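Local structure of hypothetical protein (Bacteroides caccae, 4M8R) at residues F38-L52 and P82-R96. The protein is of unknown function but joins an N-terminal Ig-like domain to a WD40-like domain predicted to form a beta propeller. Sequence-based numbering, arbitrary orientation.
Sequences FQEGDQVDFDFRWDL and PYRKPESRVEIFLNR. With PO4 (phosphate ion), chain C; PO4 (phosphate ion), chain D.
Strands 43-50 and 88-96 pair antiparallel, with backbone hydrogen bonds both ways joining Gln43 to Asn95, Asp45 to Phe93, Asp47 to Glu91 and Arg49 to Arg89. Val44, Phe46, Phe48, Val90, Ile92 and Leu94 share the apolar face. Val90 CG1 lies 3.5 Å from Phe46 CD1 and over one face of the Phe48 ring, while CG2 packs against Phe48 CD2. Lys85 CG covers the opposite face (CH-pi), and Pro82 CG meets the edge. Before strand 88-96, Pro86 CG sits over the five-membered ring of Trp50, 3.3 Å from its centroid. With CG between the backbone N and carbonyl carbon (chi1 68°), the indole faces that proline.

The other face is mostly polar but carries Phe93, whose CE2 lies 3.6 Å from Asp47 OD2 and whose ring meets Phe191 of the second subunit edge-to-face. Arg89 CD lies over the centre of the Arg49 guanidinium. Arg49 grips one phosphate with two nearly straight bonds, NH1 to O3 (2.8 Å) and NH2 to O2. Arg89 NH2 holds a second; both ions probably come from the crystallisation liquor. From the second subunit, Arg213 also binds phosphate and Lys234 pairs with Asp47.

At the far end, Arg96 NH1 forms a salt bridge with Asp42 OD2 (2.6 Å), nearly coplanar. The Gln39 amide stacks on the guanidinium, their planes 7° apart. A leucine here would probably leave the buried Asp42 carboxylate without its charged mate and the Gln39 amide unstacked.

The pairing thus gives the Ig-like domain an apolar core face and a largely charged, intersubunit face whose arginines can accept anions.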
# COMPACT_ATOMS: atom_id res chain seq x y z
N PHE A 38 33.52 15.90 -27.53
CA PHE A 38 32.15 16.25 -27.16
C PHE A 38 31.45 16.97 -28.30
O PHE A 38 32.11 17.60 -29.14
CB PHE A 38 32.13 17.10 -25.89
CG PHE A 38 32.55 16.35 -24.66
CD1 PHE A 38 31.64 15.60 -23.94
CD2 PHE A 38 33.87 16.39 -24.23
CE1 PHE A 38 32.03 14.90 -22.81
CE2 PHE A 38 34.26 15.70 -23.10
CZ PHE A 38 33.35 14.96 -22.39
N GLN A 39 30.12 16.89 -28.32
CA GLN A 39 29.33 17.44 -29.41
C GLN A 39 28.12 18.19 -28.89
O GLN A 39 27.64 17.92 -27.79
CB GLN A 39 28.87 16.32 -30.35
CG GLN A 39 30.01 15.50 -30.93
CD GLN A 39 29.57 14.59 -32.07
OE1 GLN A 39 28.39 14.53 -32.42
NE2 GLN A 39 30.53 13.89 -32.66
N GLU A 40 27.63 19.15 -29.68
CA GLU A 40 26.41 19.88 -29.35
C GLU A 40 25.28 18.88 -29.20
O GLU A 40 25.07 18.04 -30.09
CB GLU A 40 26.03 20.88 -30.45
CG GLU A 40 26.97 22.06 -30.62
CD GLU A 40 26.69 22.84 -31.90
OE1 GLU A 40 25.49 23.05 -32.23
OE2 GLU A 40 27.65 23.26 -32.58
N GLY A 41 24.57 18.94 -28.09
CA GLY A 41 23.44 18.06 -27.86
C GLY A 41 23.76 16.85 -27.02
O GLY A 41 22.85 16.14 -26.60
N ASP A 42 25.05 16.59 -26.76
CA ASP A 42 25.44 15.55 -25.81
C ASP A 42 24.76 15.82 -24.48
O ASP A 42 24.72 16.96 -24.03
CB ASP A 42 26.96 15.49 -25.62
CG ASP A 42 27.68 14.81 -26.77
OD1 ASP A 42 27.03 14.50 -27.79
OD2 ASP A 42 28.90 14.58 -26.66
N GLN A 43 24.21 14.77 -23.87
CA GLN A 43 23.59 14.88 -22.56
C GLN A 43 24.36 14.02 -21.57
O GLN A 43 25.25 13.25 -21.95
CB GLN A 43 22.12 14.48 -22.64
CG GLN A 43 21.34 15.28 -23.68
CD GLN A 43 19.82 15.18 -23.54
OE1 GLN A 43 19.30 14.82 -22.48
NE2 GLN A 43 19.11 15.50 -24.61
N VAL A 44 24.03 14.17 -20.29
CA VAL A 44 24.68 13.41 -19.24
C VAL A 44 23.62 12.78 -18.36
O VAL A 44 22.68 13.46 -17.93
CB VAL A 44 25.62 14.31 -18.41
CG1 VAL A 44 26.23 13.54 -17.26
CG2 VAL A 44 26.71 14.90 -19.30
N ASP A 45 23.78 11.49 -18.08
CA ASP A 45 22.85 10.71 -17.27
C ASP A 45 23.51 10.22 -15.99
O ASP A 45 24.70 9.91 -15.98
CB ASP A 45 22.37 9.47 -18.04
CG ASP A 45 21.31 9.79 -19.07
OD1 ASP A 45 20.41 10.61 -18.79
OD2 ASP A 45 21.38 9.18 -20.16
N PHE A 46 22.70 10.12 -14.94
CA PHE A 46 23.12 9.54 -13.67
C PHE A 46 22.42 8.21 -13.46
O PHE A 46 21.25 8.07 -13.81
CB PHE A 46 22.69 10.42 -12.51
CG PHE A 46 23.37 11.76 -12.44
CD1 PHE A 46 24.75 11.86 -12.51
CD2 PHE A 46 22.62 12.91 -12.22
CE1 PHE A 46 25.37 13.10 -12.41
CE2 PHE A 46 23.23 14.14 -12.12
CZ PHE A 46 24.61 14.24 -12.21
N ASP A 47 23.13 7.25 -12.87
CA ASP A 47 22.52 6.07 -12.27
C ASP A 47 22.89 6.05 -10.79
O ASP A 47 24.06 6.19 -10.44
CB ASP A 47 22.99 4.78 -12.95
CG ASP A 47 22.25 4.48 -14.28
OD1 ASP A 47 21.42 5.30 -14.73
OD2 ASP A 47 22.51 3.41 -14.87
N PHE A 48 21.89 5.88 -9.92
CA PHE A 48 22.09 5.91 -8.47
C PHE A 48 21.93 4.51 -7.87
O PHE A 48 21.05 3.76 -8.27
CB PHE A 48 21.06 6.84 -7.82
CG PHE A 48 21.17 8.27 -8.25
CD1 PHE A 48 20.63 8.69 -9.46
CD2 PHE A 48 21.76 9.21 -7.43
CE1 PHE A 48 20.71 10.01 -9.85
CE2 PHE A 48 21.85 10.54 -7.82
CZ PHE A 48 21.33 10.94 -9.03
N ARG A 49 22.78 4.20 -6.90
CA ARG A 49 22.65 2.98 -6.10
C ARG A 49 22.83 3.33 -4.63
O ARG A 49 23.82 3.95 -4.27
CB ARG A 49 23.71 1.97 -6.51
CG ARG A 49 23.57 0.61 -5.83
CD ARG A 49 24.91 -0.11 -5.75
NE ARG A 49 25.84 0.56 -4.84
CZ ARG A 49 27.11 0.23 -4.67
NH1 ARG A 49 27.65 -0.79 -5.35
NH2 ARG A 49 27.87 0.92 -3.83
N TRP A 50 21.88 2.94 -3.79
CA TRP A 50 21.96 3.26 -2.36
C TRP A 50 21.50 2.15 -1.43
O TRP A 50 20.72 1.29 -1.80
CB TRP A 50 21.18 4.54 -2.06
CG TRP A 50 19.70 4.43 -2.23
CD1 TRP A 50 18.82 3.91 -1.33
CD2 TRP A 50 18.92 4.89 -3.34
NE1 TRP A 50 17.54 4.01 -1.82
CE2 TRP A 50 17.57 4.61 -3.04
CE3 TRP A 50 19.23 5.52 -4.55
CZ2 TRP A 50 16.52 4.92 -3.92
CZ3 TRP A 50 18.19 5.83 -5.43
CH2 TRP A 50 16.85 5.52 -5.11
N ASP A 51 22.01 2.20 -0.20
CA ASP A 51 21.60 1.31 0.89
C ASP A 51 21.19 2.16 2.08
O ASP A 51 22.04 2.80 2.69
CB ASP A 51 22.77 0.41 1.29
CG ASP A 51 23.34 -0.35 0.12
OD1 ASP A 51 22.65 -1.28 -0.37
OD2 ASP A 51 24.47 -0.03 -0.32
N LEU A 52 19.90 2.18 2.42
CA LEU A 52 19.42 3.05 3.51
C LEU A 52 19.95 2.63 4.88
O LEU A 52 20.42 3.47 5.65
CB LEU A 52 17.89 3.10 3.53
CG LEU A 52 17.21 3.78 2.34
CD1 LEU A 52 15.70 3.87 2.55
CD2 LEU A 52 17.78 5.17 2.10
N PRO A 82 22.45 16.57 -8.03
CA PRO A 82 21.10 16.82 -7.55
C PRO A 82 20.85 16.59 -6.06
O PRO A 82 21.56 15.82 -5.41
CB PRO A 82 20.27 15.82 -8.35
CG PRO A 82 21.19 14.68 -8.58
CD PRO A 82 22.55 15.29 -8.76
N TYR A 83 19.82 17.27 -5.55
CA TYR A 83 19.27 17.02 -4.23
C TYR A 83 18.22 15.91 -4.30
O TYR A 83 17.93 15.40 -5.38
CB TYR A 83 18.62 18.29 -3.68
CG TYR A 83 19.60 19.38 -3.32
CD1 TYR A 83 20.05 20.29 -4.27
CD2 TYR A 83 20.07 19.52 -2.01
CE1 TYR A 83 20.96 21.28 -3.95
CE2 TYR A 83 20.97 20.51 -1.67
CZ TYR A 83 21.41 21.39 -2.64
OH TYR A 83 22.31 22.38 -2.29
N ARG A 84 17.69 15.53 -3.14
CA ARG A 84 16.52 14.65 -3.01
C ARG A 84 16.78 13.16 -3.22
O ARG A 84 15.84 12.37 -3.26
CB ARG A 84 15.34 15.12 -3.88
CG ARG A 84 14.92 16.55 -3.61
CD ARG A 84 13.66 16.95 -4.36
NE ARG A 84 13.15 18.22 -3.86
CZ ARG A 84 13.62 19.43 -4.19
NH1 ARG A 84 14.62 19.56 -5.05
NH2 ARG A 84 13.07 20.51 -3.65
N LYS A 85 18.04 12.75 -3.32
CA LYS A 85 18.37 11.33 -3.27
C LYS A 85 19.07 11.03 -1.95
O LYS A 85 19.66 11.92 -1.35
CB LYS A 85 19.26 10.92 -4.44
CG LYS A 85 18.89 11.52 -5.78
CD LYS A 85 17.49 11.15 -6.23
CE LYS A 85 17.16 11.82 -7.56
NZ LYS A 85 17.33 13.30 -7.52
N PRO A 86 19.02 9.78 -1.50
CA PRO A 86 19.86 9.37 -0.38
C PRO A 86 21.33 9.31 -0.77
O PRO A 86 21.66 9.47 -1.95
CB PRO A 86 19.35 7.97 -0.02
CG PRO A 86 18.61 7.51 -1.22
CD PRO A 86 18.06 8.73 -1.89
N GLU A 87 22.20 9.08 0.22
CA GLU A 87 23.61 8.89 -0.07
C GLU A 87 23.76 7.76 -1.07
O GLU A 87 23.29 6.66 -0.83
CB GLU A 87 24.39 8.56 1.20
CG GLU A 87 25.85 8.20 0.94
CD GLU A 87 26.64 8.03 2.22
OE1 GLU A 87 26.59 8.94 3.07
OE2 GLU A 87 27.33 7.00 2.36
N SER A 88 24.42 8.04 -2.19
CA SER A 88 24.41 7.13 -3.32
C SER A 88 25.76 7.02 -4.01
O SER A 88 26.50 7.99 -4.12
CB SER A 88 23.41 7.61 -4.37
OG SER A 88 22.09 7.54 -3.88
N ARG A 89 26.05 5.81 -4.49
CA ARG A 89 27.04 5.61 -5.54
C ARG A 89 26.40 6.09 -6.84
O ARG A 89 25.37 5.55 -7.27
CB ARG A 89 27.41 4.13 -5.65
CG ARG A 89 28.09 3.73 -6.95
CD ARG A 89 28.30 2.22 -6.98
NE ARG A 89 28.98 1.74 -8.19
CZ ARG A 89 28.38 1.35 -9.31
NH1 ARG A 89 27.05 1.36 -9.43
NH2 ARG A 89 29.12 0.93 -10.33
N VAL A 90 27.00 7.11 -7.45
CA VAL A 90 26.46 7.69 -8.68
C VAL A 90 27.42 7.42 -9.83
O VAL A 90 28.59 7.81 -9.77
CB VAL A 90 26.27 9.21 -8.55
CG1 VAL A 90 25.72 9.80 -9.84
CG2 VAL A 90 25.34 9.52 -7.39
N GLU A 91 26.93 6.74 -10.86
CA GLU A 91 27.71 6.55 -12.08
C GLU A 91 27.24 7.56 -13.11
O GLU A 91 26.03 7.73 -13.32
CB GLU A 91 27.56 5.13 -12.61
CG GLU A 91 28.50 4.83 -13.77
CD GLU A 91 28.70 3.35 -14.04
OE1 GLU A 91 27.94 2.52 -13.48
OE2 GLU A 91 29.61 3.02 -14.83
N ILE A 92 28.21 8.21 -13.75
CA ILE A 92 27.96 9.32 -14.66
C ILE A 92 28.23 8.88 -16.09
O ILE A 92 29.33 8.42 -16.41
CB ILE A 92 28.86 10.52 -14.29
CG1 ILE A 92 28.59 10.95 -12.85
CG2 ILE A 92 28.63 11.69 -15.23
CD1 ILE A 92 29.60 11.93 -12.30
N PHE A 93 27.22 9.02 -16.95
CA PHE A 93 27.29 8.56 -18.33
C PHE A 93 27.17 9.71 -19.32
O PHE A 93 26.32 10.58 -19.17
CB PHE A 93 26.14 7.59 -18.62
CG PHE A 93 26.19 6.32 -17.81
CD1 PHE A 93 26.90 5.22 -18.27
CD2 PHE A 93 25.51 6.23 -16.61
CE1 PHE A 93 26.94 4.06 -17.53
CE2 PHE A 93 25.55 5.06 -15.86
CZ PHE A 93 26.26 3.97 -16.33
N LEU A 94 27.99 9.68 -20.36
CA LEU A 94 27.79 10.56 -21.51
C LEU A 94 26.74 9.93 -22.42
O LEU A 94 26.84 8.75 -22.77
CB LEU A 94 29.09 10.73 -22.30
CG LEU A 94 29.03 11.74 -23.45
CD1 LEU A 94 28.72 13.13 -22.93
CD2 LEU A 94 30.34 11.73 -24.22
N ASN A 95 25.72 10.71 -22.78
CA ASN A 95 24.61 10.22 -23.60
C ASN A 95 24.57 10.96 -24.93
O ASN A 95 24.21 12.14 -24.97
CB ASN A 95 23.29 10.39 -22.83
CG ASN A 95 22.09 9.83 -23.58
OD1 ASN A 95 22.22 9.20 -24.63
ND2 ASN A 95 20.90 10.08 -23.04
N ARG A 96 24.96 10.28 -26.00
CA ARG A 96 24.89 10.84 -27.35
C ARG A 96 23.81 10.11 -28.14
O ARG A 96 24.07 9.06 -28.73
CB ARG A 96 26.26 10.74 -28.05
CG ARG A 96 26.27 11.22 -29.50
CD ARG A 96 27.39 12.20 -29.80
NE ARG A 96 28.69 11.56 -29.96
CZ ARG A 96 29.81 11.89 -29.30
NH1 ARG A 96 29.84 12.85 -28.39
NH2 ARG A 96 30.93 11.22 -29.57
P PO4 C . 31.35 -0.37 -4.45
O1 PO4 C . 31.67 0.70 -5.48
O2 PO4 C . 30.77 0.26 -3.21
O3 PO4 C . 30.36 -1.34 -5.01
O4 PO4 C . 32.61 -1.14 -4.12
P PO4 D . 32.31 -0.73 -11.34
O1 PO4 D . 31.56 -0.36 -12.60
O2 PO4 D . 31.65 -0.14 -10.12
O3 PO4 D . 32.37 -2.23 -11.18
O4 PO4 D . 33.70 -0.17 -11.47
O HOH W 1 24.34 4.08 -0.37